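Side-chain contacts in ABC-type phosphate transport system, periplasmic component (Lactobacillus brevis, PDB 4ECF), which probably binds phosphate outside the cytoplasmic membrane as the solute-binding component of the PstSACB ABC importer and delivers it for uptake: residues A[188-193]-A[200-205]; A[138-143]-A[250-255]; A[192-197]-A[245-250]. All coordinates share one frame; numbering follows the deposited sequence.

Contact 1: A[188-193]-A[200-205]; sequences NHVAPT and NDWRIW. With EDO (1,2-ethanediol), chain F; EDO (1,2-ethanediol), chain L.
P192 lies over one face of the indole of W202, with its CB 3.7 Å from the centroid of the six-membered ring and only 9° off the ring normal, a CH-pi contact. Proline suits this place because its compact, rigid ring presents C-H groups to an aromatic face with little freedom to move. The proline CA covers the same face nearer the rim, 3.7 Å from W202 CE3. At the ring edge, in its plane, the carbonyl oxygen of V190 comes within 3.3 Å of W202 CZ3, where the aromatic hydrogens carry partial positive charge. V190 contributes its CG1 branch as well, which rests 3.6 Å from the backbone O of D201.

The indole reaches this position because W202 CG stands anti to the backbone N (chi1 -176°), swinging the ring toward 188-193. Its NE1 donates to the carbonyl of I83 and more weakly to that of I204, so the buried N-H is satisfied and the ring is kept from turning. An ethanediol, probably from the crystallisation liquor, covers the opposite face; its O1 accepts from N188 ND2 at 2.9 Å and its O2 from R203 N.

P192 is the centre of an inverse gamma turn, which redirects the chain into helix 194-198. The whole is a helical connection between strands 183-187 and 205-213 of the PBP fold, its entry and exit loops packed together through a proline-tryptophan CH-pi contact.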
loop_
_atom_site.group_PDB
_atom_site.type_symbol
_atom_site.label_atom_id
_atom_site.label_comp_id
_atom_site.label_asym_id
_atom_site.label_seq_id
_atom_site.Cartn_x
_atom_site.Cartn_y
_atom_site.Cartn_z
ATOM N N ASN A 188 5.322 19.058 -0.534
ATOM C CA ASN A 188 5.783 20.082 -1.476
ATOM C C ASN A 188 4.604 20.769 -2.188
ATOM O O ASN A 188 4.668 21.127 -3.373
ATOM C CB ASN A 188 6.744 19.402 -2.483
ATOM C CG ASN A 188 7.826 18.633 -1.774
ATOM O OD1 ASN A 188 8.616 19.211 -0.985
ATOM N ND2 ASN A 188 7.844 17.329 -1.963
ATOM N N HIS A 189 3.510 20.893 -1.459
ATOM C CA HIS A 189 2.254 21.439 -1.952
ATOM C C HIS A 189 1.701 20.723 -3.166
ATOM O O HIS A 189 0.852 21.286 -3.880
ATOM C CB HIS A 189 2.406 22.969 -2.165
ATOM C CG HIS A 189 2.476 23.742 -0.870
ATOM N ND1 HIS A 189 1.415 23.846 -0.034
ATOM C CD2 HIS A 189 3.513 24.430 -0.274
ATOM C CE1 HIS A 189 1.746 24.555 1.032
ATOM N NE2 HIS A 189 3.048 24.929 0.898
ATOM N N VAL A 190 2.031 19.412 -3.296
ATOM C CA VAL A 190 1.363 18.510 -4.225
ATOM C C VAL A 190 0.439 17.586 -3.423
ATOM O O VAL A 190 0.860 17.013 -2.409
ATOM C CB VAL A 190 2.409 17.641 -4.983
ATOM C CG1 VAL A 190 1.724 16.659 -5.941
ATOM C CG2 VAL A 190 3.411 18.570 -5.688
ATOM N N ALA A 191 -0.824 17.518 -3.841
ATOM C CA ALA A 191 -1.813 16.777 -3.071
ATOM C C ALA A 191 -1.752 15.305 -3.429
ATOM O O ALA A 191 -1.416 14.966 -4.572
ATOM C CB ALA A 191 -3.211 17.329 -3.336
ATOM N N PRO A 192 -2.129 14.417 -2.485
ATOM C CA PRO A 192 -2.173 12.956 -2.700
ATOM C C PRO A 192 -3.489 12.611 -3.412
ATOM O O PRO A 192 -4.429 12.151 -2.778
ATOM C CB PRO A 192 -2.127 12.384 -1.292
ATOM C CG PRO A 192 -2.658 13.476 -0.387
ATOM C CD PRO A 192 -2.285 14.784 -1.071
ATOM N N THR A 193 -3.495 12.831 -4.724
ATOM C CA THR A 193 -4.640 12.584 -5.592
ATOM C C THR A 193 -4.292 11.515 -6.653
ATOM O O THR A 193 -3.110 11.297 -6.993
ATOM C CB THR A 193 -5.076 13.870 -6.294
ATOM O OG1 THR A 193 -4.072 14.320 -7.216
ATOM C CG2 THR A 193 -5.420 14.976 -5.301
ATOM N N ASN A 200 3.168 10.855 -11.864
ATOM C CA ASN A 200 4.292 10.812 -10.929
ATOM C C ASN A 200 4.616 12.178 -10.289
ATOM O O ASN A 200 5.650 12.306 -9.669
ATOM C CB ASN A 200 5.566 10.179 -11.568
ATOM C CG ASN A 200 6.558 9.662 -10.534
ATOM O OD1 ASN A 200 6.176 8.893 -9.649
ATOM N ND2 ASN A 200 7.839 10.066 -10.641
ATOM N N ASP A 201 3.715 13.151 -10.373
ATOM C CA ASP A 201 3.875 14.371 -9.573
ATOM C C ASP A 201 3.769 14.071 -8.074
ATOM O O ASP A 201 4.431 14.718 -7.257
ATOM C CB ASP A 201 2.848 15.426 -9.975
ATOM C CG ASP A 201 3.220 16.162 -11.291
ATOM O OD1 ASP A 201 4.388 16.126 -11.726
ATOM O OD2 ASP A 201 2.331 16.784 -11.880
ATOM N N TRP A 202 2.949 13.087 -7.731
ATOM C CA TRP A 202 2.977 12.438 -6.425
ATOM C C TRP A 202 3.770 11.140 -6.607
ATOM O O TRP A 202 3.374 10.285 -7.407
ATOM C CB TRP A 202 1.537 12.094 -5.979
ATOM C CG TRP A 202 1.558 11.501 -4.592
ATOM C CD1 TRP A 202 1.668 10.146 -4.247
ATOM C CD2 TRP A 202 1.569 12.215 -3.333
ATOM N NE1 TRP A 202 1.721 10.006 -2.878
ATOM C CE2 TRP A 202 1.620 11.217 -2.283
ATOM C CE3 TRP A 202 1.446 13.551 -2.972
ATOM C CZ2 TRP A 202 1.674 11.564 -0.929
ATOM C CZ3 TRP A 202 1.463 13.872 -1.619
ATOM C CH2 TRP A 202 1.551 12.894 -0.626
ATOM N N ARG A 203 4.931 11.038 -5.973
ATOM C CA ARG A 203 5.889 9.959 -6.248
ATOM C C ARG A 203 5.681 8.720 -5.396
ATOM O O ARG A 203 6.290 7.657 -5.664
ATOM C CB ARG A 203 7.313 10.463 -6.014
ATOM C CG ARG A 203 7.758 11.508 -7.043
ATOM C CD ARG A 203 9.192 11.976 -6.801
ATOM N NE ARG A 203 10.193 10.900 -6.969
ATOM C CZ ARG A 203 10.900 10.316 -5.992
ATOM N NH1 ARG A 203 10.748 10.665 -4.714
ATOM N NH2 ARG A 203 11.778 9.370 -6.300
ATOM N N ILE A 204 4.913 8.842 -4.333
ATOM C CA ILE A 204 4.791 7.717 -3.362
ATOM C C ILE A 204 3.602 6.815 -3.750
ATOM O O ILE A 204 2.457 7.092 -3.403
ATOM C CB ILE A 204 4.659 8.193 -1.887
ATOM C CG1 ILE A 204 5.473 9.461 -1.592
ATOM C CG2 ILE A 204 5.040 7.026 -0.984
ATOM C CD1 ILE A 204 5.286 9.926 -0.154
ATOM N N TRP A 205 3.914 5.719 -4.463
ATOM C CA TRP A 205 2.925 4.810 -5.010
ATOM C C TRP A 205 3.666 3.553 -5.355
ATOM O O TRP A 205 4.913 3.558 -5.529
ATOM C CB TRP A 205 2.177 5.373 -6.219
ATOM C CG TRP A 205 3.041 5.784 -7.378
ATOM C CD1 TRP A 205 3.466 7.058 -7.706
ATOM C CD2 TRP A 205 3.481 4.928 -8.454
ATOM N NE1 TRP A 205 4.188 7.043 -8.869
ATOM C CE2 TRP A 205 4.243 5.780 -9.372
ATOM C CE3 TRP A 205 3.386 3.555 -8.717
ATOM C CZ2 TRP A 205 4.821 5.277 -10.523
ATOM C CZ3 TRP A 205 3.974 3.071 -9.900
ATOM C CH2 TRP A 205 4.683 3.924 -10.769
HETATM C C1 EDO F . 5.192 15.150 -3.730
HETATM O O1 EDO F . 6.495 15.739 -3.947
HETATM C C2 EDO F . 5.246 13.734 -3.166
HETATM O O2 EDO F . 5.960 12.830 -4.007
HETATM C C1 EDO L . 11.834 11.759 -1.836
HETATM O O1 EDO L . 12.134 10.339 -1.885
HETATM C C2 EDO L . 12.467 12.508 -3.015
HETATM O O2 EDO L . 13.585 13.329 -2.626
#

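Contact 2: A[138-143]-A[250-255]. With EDO (1,2-ethanediol), chain L.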
loop_
_atom_site.group_PDB
_atom_site.type_symbol
_atom_site.label_atom_id
_atom_site.label_comp_id
_atom_site.label_asym_id
_atom_site.label_seq_id
_atom_site.Cartn_x
_atom_site.Cartn_y
_atom_site.Cartn_z
ATOM N N GLU A 138 9.609 4.817 2.522
ATOM C CA GLU A 138 11.044 5.145 2.751
ATOM C C GLU A 138 11.762 5.476 1.446
ATOM O O GLU A 138 12.518 6.450 1.371
ATOM C CB GLU A 138 11.737 4.027 3.582
ATOM C CG GLU A 138 11.128 3.941 5.007
ATOM C CD GLU A 138 11.886 3.121 6.059
ATOM O OE1 GLU A 138 12.653 2.222 5.678
ATOM O OE2 GLU A 138 11.660 3.340 7.280
ATOM N N GLN A 139 11.502 4.672 0.399
ATOM C CA GLN A 139 12.175 4.871 -0.852
ATOM C C GLN A 139 11.718 6.168 -1.564
ATOM O O GLN A 139 12.547 6.946 -2.017
ATOM C CB GLN A 139 12.003 3.657 -1.751
ATOM C CG GLN A 139 12.630 3.837 -3.126
ATOM C CD GLN A 139 12.782 2.517 -3.880
ATOM O OE1 GLN A 139 12.189 1.488 -3.503
ATOM N NE2 GLN A 139 13.594 2.536 -4.939
ATOM N N PHE A 140 10.400 6.366 -1.702
ATOM C CA PHE A 140 9.885 7.430 -2.549
ATOM C C PHE A 140 9.388 8.673 -1.825
ATOM O O PHE A 140 9.212 9.740 -2.452
ATOM C CB PHE A 140 8.796 6.849 -3.480
ATOM C CG PHE A 140 9.309 5.767 -4.386
ATOM C CD1 PHE A 140 10.114 6.096 -5.458
ATOM C CD2 PHE A 140 9.004 4.435 -4.165
ATOM C CE1 PHE A 140 10.636 5.115 -6.274
ATOM C CE2 PHE A 140 9.528 3.437 -4.975
ATOM C CZ PHE A 140 10.342 3.781 -6.029
ATOM N N GLY A 141 9.175 8.546 -0.521
ATOM C CA GLY A 141 8.842 9.644 0.397
ATOM C C GLY A 141 10.025 10.244 1.161
ATOM O O GLY A 141 10.175 11.469 1.238
ATOM N N LEU A 142 10.865 9.353 1.667
ATOM C CA LEU A 142 12.007 9.724 2.533
ATOM C C LEU A 142 13.393 9.670 1.846
ATOM O O LEU A 142 14.423 9.719 2.541
ATOM C CB LEU A 142 11.995 8.897 3.817
ATOM C CG LEU A 142 10.717 8.872 4.671
ATOM C CD1 LEU A 142 10.960 8.039 5.946
ATOM C CD2 LEU A 142 10.284 10.254 5.089
ATOM N N ALA A 143 13.449 9.551 0.523
ATOM C CA ALA A 143 14.745 9.509 -0.193
ATOM C C ALA A 143 15.721 8.481 0.417
ATOM O O ALA A 143 16.916 8.726 0.585
ATOM C CB ALA A 143 15.383 10.895 -0.297
ATOM N N VAL A 250 2.970 7.208 -16.612
ATOM C CA VAL A 250 4.372 6.870 -16.450
ATOM C C VAL A 250 4.485 5.371 -16.160
ATOM O O VAL A 250 3.503 4.728 -15.785
ATOM C CB VAL A 250 5.054 7.652 -15.303
ATOM C CG1 VAL A 250 4.943 9.153 -15.529
ATOM C CG2 VAL A 250 4.439 7.288 -13.968
ATOM N N GLU A 251 5.687 4.839 -16.353
ATOM C CA GLU A 251 6.046 3.492 -15.899
ATOM C C GLU A 251 7.310 3.601 -15.054
ATOM O O GLU A 251 8.181 4.465 -15.304
ATOM C CB GLU A 251 6.306 2.550 -17.089
ATOM C CG GLU A 251 5.046 2.195 -17.851
ATOM C CD GLU A 251 5.283 1.489 -19.181
ATOM O OE1 GLU A 251 6.441 1.116 -19.499
ATOM O OE2 GLU A 251 4.280 1.317 -19.909
ATOM N N ARG A 252 7.417 2.727 -14.060
ATOM C CA ARG A 252 8.576 2.728 -13.180
ATOM C C ARG A 252 9.263 1.348 -13.110
ATOM O O ARG A 252 8.618 0.356 -12.820
ATOM C CB ARG A 252 8.195 3.234 -11.765
ATOM C CG ARG A 252 9.391 3.637 -10.941
ATOM C CD ARG A 252 8.977 4.135 -9.549
ATOM N NE ARG A 252 8.421 3.059 -8.712
ATOM C CZ ARG A 252 7.500 3.216 -7.759
ATOM N NH1 ARG A 252 6.954 4.401 -7.526
ATOM N NH2 ARG A 252 7.073 2.169 -7.066
ATOM N N ASP A 253 10.577 1.342 -13.356
ATOM C CA ASP A 253 11.422 0.133 -13.425
ATOM C C ASP A 253 12.197 -0.070 -12.127
ATOM O O ASP A 253 12.104 0.732 -11.209
ATOM C CB ASP A 253 12.409 0.209 -14.625
ATOM C CG ASP A 253 13.708 1.016 -14.319
ATOM O OD1 ASP A 253 13.823 1.680 -13.263
ATOM O OD2 ASP A 253 14.628 1.009 -15.169
ATOM N N ALA A 254 12.980 -1.139 -12.079
ATOM C CA ALA A 254 13.552 -1.641 -10.828
ATOM C C ALA A 254 14.556 -0.681 -10.203
ATOM O O ALA A 254 14.643 -0.603 -8.989
ATOM C CB ALA A 254 14.173 -3.011 -11.065
ATOM N N ASN A 255 15.279 0.064 -11.037
ATOM C CA ASN A 255 16.191 1.124 -10.575
ATOM C C ASN A 255 15.480 2.416 -10.149
ATOM O O ASN A 255 16.144 3.408 -9.812
ATOM C CB ASN A 255 17.208 1.462 -11.680
ATOM C CG ASN A 255 18.118 0.293 -12.013
ATOM O OD1 ASN A 255 18.551 -0.439 -11.124
ATOM N ND2 ASN A 255 18.415 0.115 -13.297
HETATM C C1 EDO L . 11.834 11.759 -1.836
HETATM O O1 EDO L . 12.134 10.339 -1.885
HETATM C C2 EDO L . 12.467 12.508 -3.015
HETATM O O2 EDO L . 13.585 13.329 -2.626
#
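R252 reaches out from strand 250-252 to lay its guanidinium on the ring of F140 on helix 132-140. From CB the chain runs straight through CG, then bends at chi3 (68°), which turns the charged group flat against the phenyl face. CD is the first atom to touch, 3.8 Å from F140 CE1. NE follows at 3.4 Å from F140 CZ, and the central R252 CZ is equally close to that same ring atom. At the tip, NH1 stands over the ring centre, while NH2 lies 3.5 Å from F140 CE2. The planes are only 16° apart and the centres 3.8 Å: the guanidinium lies flat on the ring, stacked and in a cation-pi contact at once.

The other face of the phenyl ring is covered by CG of Q139, its neighbour on the helix, so the aromatic group is sandwiched between an aliphatic chain and a cation. R252 NH1 also donates to the backbone carbonyl of W205, and the arginine makes a second cation-pi contact with the W205 indole.

Arginine suits this partly exposed place because a flat guanidinium can stack through its face and still spend its N-H groups at the edge. A phenylalanine cannot neutralise the charge, but its electron-rich face would be expected to stabilise it, giving a link between distant chain segments that needs neither a carboxylate nor a fully buried core.

Contact 3: A[192-197]-A[245-250]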
loop_
_atom_site.group_PDB
_atom_site.type_symbol
_atom_site.label_atom_id
_atom_site.label_comp_id
_atom_site.label_asym_id
_atom_site.label_seq_id
_atom_site.Cartn_x
_atom_site.Cartn_y
_atom_site.Cartn_z
ATOM N N PRO A 192 -2.129 14.417 -2.485
ATOM C CA PRO A 192 -2.173 12.956 -2.700
ATOM C C PRO A 192 -3.489 12.611 -3.412
ATOM O O PRO A 192 -4.429 12.151 -2.778
ATOM C CB PRO A 192 -2.127 12.384 -1.292
ATOM C CG PRO A 192 -2.658 13.476 -0.387
ATOM C CD PRO A 192 -2.285 14.784 -1.071
ATOM N N THR A 193 -3.495 12.831 -4.724
ATOM C CA THR A 193 -4.640 12.584 -5.592
ATOM C C THR A 193 -4.292 11.515 -6.653
ATOM O O THR A 193 -3.110 11.297 -6.993
ATOM C CB THR A 193 -5.076 13.870 -6.294
ATOM O OG1 THR A 193 -4.072 14.320 -7.216
ATOM C CG2 THR A 193 -5.420 14.976 -5.301
ATOM N N GLU A 194 -5.341 10.926 -7.226
ATOM C CA GLU A 194 -5.192 9.959 -8.309
ATOM C C GLU A 194 -4.462 10.571 -9.491
ATOM O O GLU A 194 -3.515 10.003 -9.994
ATOM C CB GLU A 194 -6.592 9.495 -8.778
ATOM C CG GLU A 194 -6.573 8.771 -10.134
ATOM C CD GLU A 194 -7.950 8.506 -10.729
ATOM O OE1 GLU A 194 -8.635 9.479 -11.151
ATOM O OE2 GLU A 194 -8.314 7.312 -10.816
ATOM N N VAL A 195 -4.866 11.769 -9.917
ATOM C CA VAL A 195 -4.244 12.390 -11.082
ATOM C C VAL A 195 -2.767 12.595 -10.851
ATOM O O VAL A 195 -1.931 12.356 -11.728
ATOM C CB VAL A 195 -4.961 13.706 -11.521
ATOM C CG1 VAL A 195 -4.928 14.767 -10.434
ATOM C CG2 VAL A 195 -4.394 14.225 -12.833
ATOM N N ASN A 196 -2.411 13.028 -9.638
ATOM C CA ASN A 196 -1.000 13.267 -9.380
ATOM C C ASN A 196 -0.171 11.961 -9.369
ATOM O O ASN A 196 1.016 11.982 -9.635
ATOM C CB ASN A 196 -0.834 14.047 -8.083
ATOM C CG ASN A 196 -1.200 15.540 -8.227
ATOM O OD1 ASN A 196 -1.212 16.090 -9.334
ATOM N ND2 ASN A 196 -1.470 16.187 -7.105
ATOM N N VAL A 197 -0.774 10.827 -8.999
ATOM C CA VAL A 197 -0.048 9.546 -9.077
ATOM C C VAL A 197 0.157 9.190 -10.562
ATOM O O VAL A 197 1.254 8.777 -10.962
ATOM C CB VAL A 197 -0.842 8.425 -8.361
ATOM C CG1 VAL A 197 -0.220 7.060 -8.678
ATOM C CG2 VAL A 197 -0.882 8.631 -6.848
ATOM N N PRO A 245 -3.883 0.055 -13.855
ATOM C CA PRO A 245 -2.595 0.381 -14.487
ATOM C C PRO A 245 -2.665 1.143 -15.819
ATOM O O PRO A 245 -1.786 1.951 -16.088
ATOM C CB PRO A 245 -1.932 -1.012 -14.622
ATOM C CG PRO A 245 -2.508 -1.772 -13.474
ATOM C CD PRO A 245 -3.951 -1.393 -13.545
ATOM N N ASP A 246 -3.722 0.949 -16.606
ATOM C CA ASP A 246 -3.918 1.703 -17.846
ATOM C C ASP A 246 -4.147 3.212 -17.655
ATOM O O ASP A 246 -4.109 3.940 -18.624
ATOM C CB ASP A 246 -5.158 1.182 -18.574
ATOM C CG ASP A 246 -6.431 1.498 -17.804
ATOM O OD1 ASP A 246 -6.717 0.761 -16.841
ATOM O OD2 ASP A 246 -7.133 2.484 -18.133
ATOM N N GLN A 247 -4.433 3.658 -16.430
ATOM C CA GLN A 247 -4.543 5.094 -16.149
ATOM C C GLN A 247 -3.167 5.757 -16.021
ATOM O O GLN A 247 -3.046 6.980 -16.132
ATOM C CB GLN A 247 -5.283 5.280 -14.835
ATOM C CG GLN A 247 -6.739 4.885 -14.854
ATOM C CD GLN A 247 -7.376 5.192 -13.521
ATOM O OE1 GLN A 247 -7.608 4.310 -12.725
ATOM N NE2 GLN A 247 -7.602 6.477 -13.248
HETATM N N MSE A 248 -2.119 4.970 -15.762
HETATM C CA MSE A 248 -0.778 5.518 -15.554
HETATM C C MSE A 248 -0.227 6.171 -16.804
HETATM O O MSE A 248 -0.363 5.637 -17.912
HETATM C CB MSE A 248 0.193 4.423 -15.039
HETATM C CG MSE A 248 -0.115 3.861 -13.621
HETATM SE SE MSE A 248 -0.385 5.141 -12.226
HETATM C CE MSE A 248 1.348 5.489 -11.958
ATOM N N LEU A 249 0.367 7.342 -16.619
ATOM C CA LEU A 249 1.000 8.104 -17.688
ATOM C C LEU A 249 2.509 8.007 -17.575
ATOM O O LEU A 249 3.242 8.691 -18.313
ATOM C CB LEU A 249 0.522 9.561 -17.649
ATOM C CG LEU A 249 -0.968 9.747 -17.955
ATOM C CD1 LEU A 249 -1.332 11.209 -17.763
ATOM C CD2 LEU A 249 -1.375 9.356 -19.369
ATOM N N VAL A 250 2.970 7.208 -16.612
ATOM C CA VAL A 250 4.372 6.870 -16.450
ATOM C C VAL A 250 4.485 5.371 -16.160
ATOM O O VAL A 250 3.503 4.728 -15.785
ATOM C CB VAL A 250 5.054 7.652 -15.303
ATOM C CG1 VAL A 250 4.943 9.153 -15.529
ATOM C CG2 VAL A 250 4.439 7.288 -13.968
#
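OE2 of E194 accepts a hydrogen bond from NE2 of Q247 at 2.7 Å, short and nearly straight, with an N-H...O angle of 169°. The acceptor OE2 lies almost in the amide plane of Q247, yet NE2 meets it from above the carboxylate, 73° out of that plane. The two flat groups stand almost perpendicular, and their side chains cross at about a right angle. E194 gets there by placing CG anti to its N (chi1 165°) and stretching the chain beyond it, a long reach that glutamate allows. Q247 uses both ends of its amide, since OE1 accepts from the backbone N of S244 and so fixes which way NE2 faces. A leucine in its place would probably leave E194 OE2 without this donor and S244 N without its side-chain acceptor.

Closer to the interior, the contact turns apolar. M248, a selenomethionine here, folds at chi2 and chi3 so that its terminal CE lies 4.0 Å from V197 CG1 and 3.4 Å from V197 O. A flexible, unbranched side chain can bend to fit against the helix in this way, while the branched V197 offers a compact, rigid surface. W205 and V80 pack against both side chains and continue this apolar patch into the sheet.

At the start of helix 194-198, T193 is the N-cap: its OG1 accepts from N196 N at 3.2 Å. The pairing thus joins a threonine-capped short helix to the 3-10 turn 245-247, which leads toward the C-terminal hairpin of strands 250-252 and 258-260.

Contacts 1 and 2 lie at the surface, though contact 1 sinks the buried W202 into it; contact 3 is partly buried, running from a polar pair near the surface to the buried V197. Contacts 1 and 3 share P192 and T193 and both involve helix 194-198: contact 1 joins its flanking loops, contact 3 ties the helix itself to the chain before the C-terminal hairpin. Contact 2 brings that hairpin to helix 132-140. The chemistry shifts accordingly, from CH-pi packing to cation-pi stacking to a hydrogen bond beside apolar contact. W205, at the end of segment 200-205 without touching 188-193, ties the neighbourhood together by meeting residues of contacts 2 and 3.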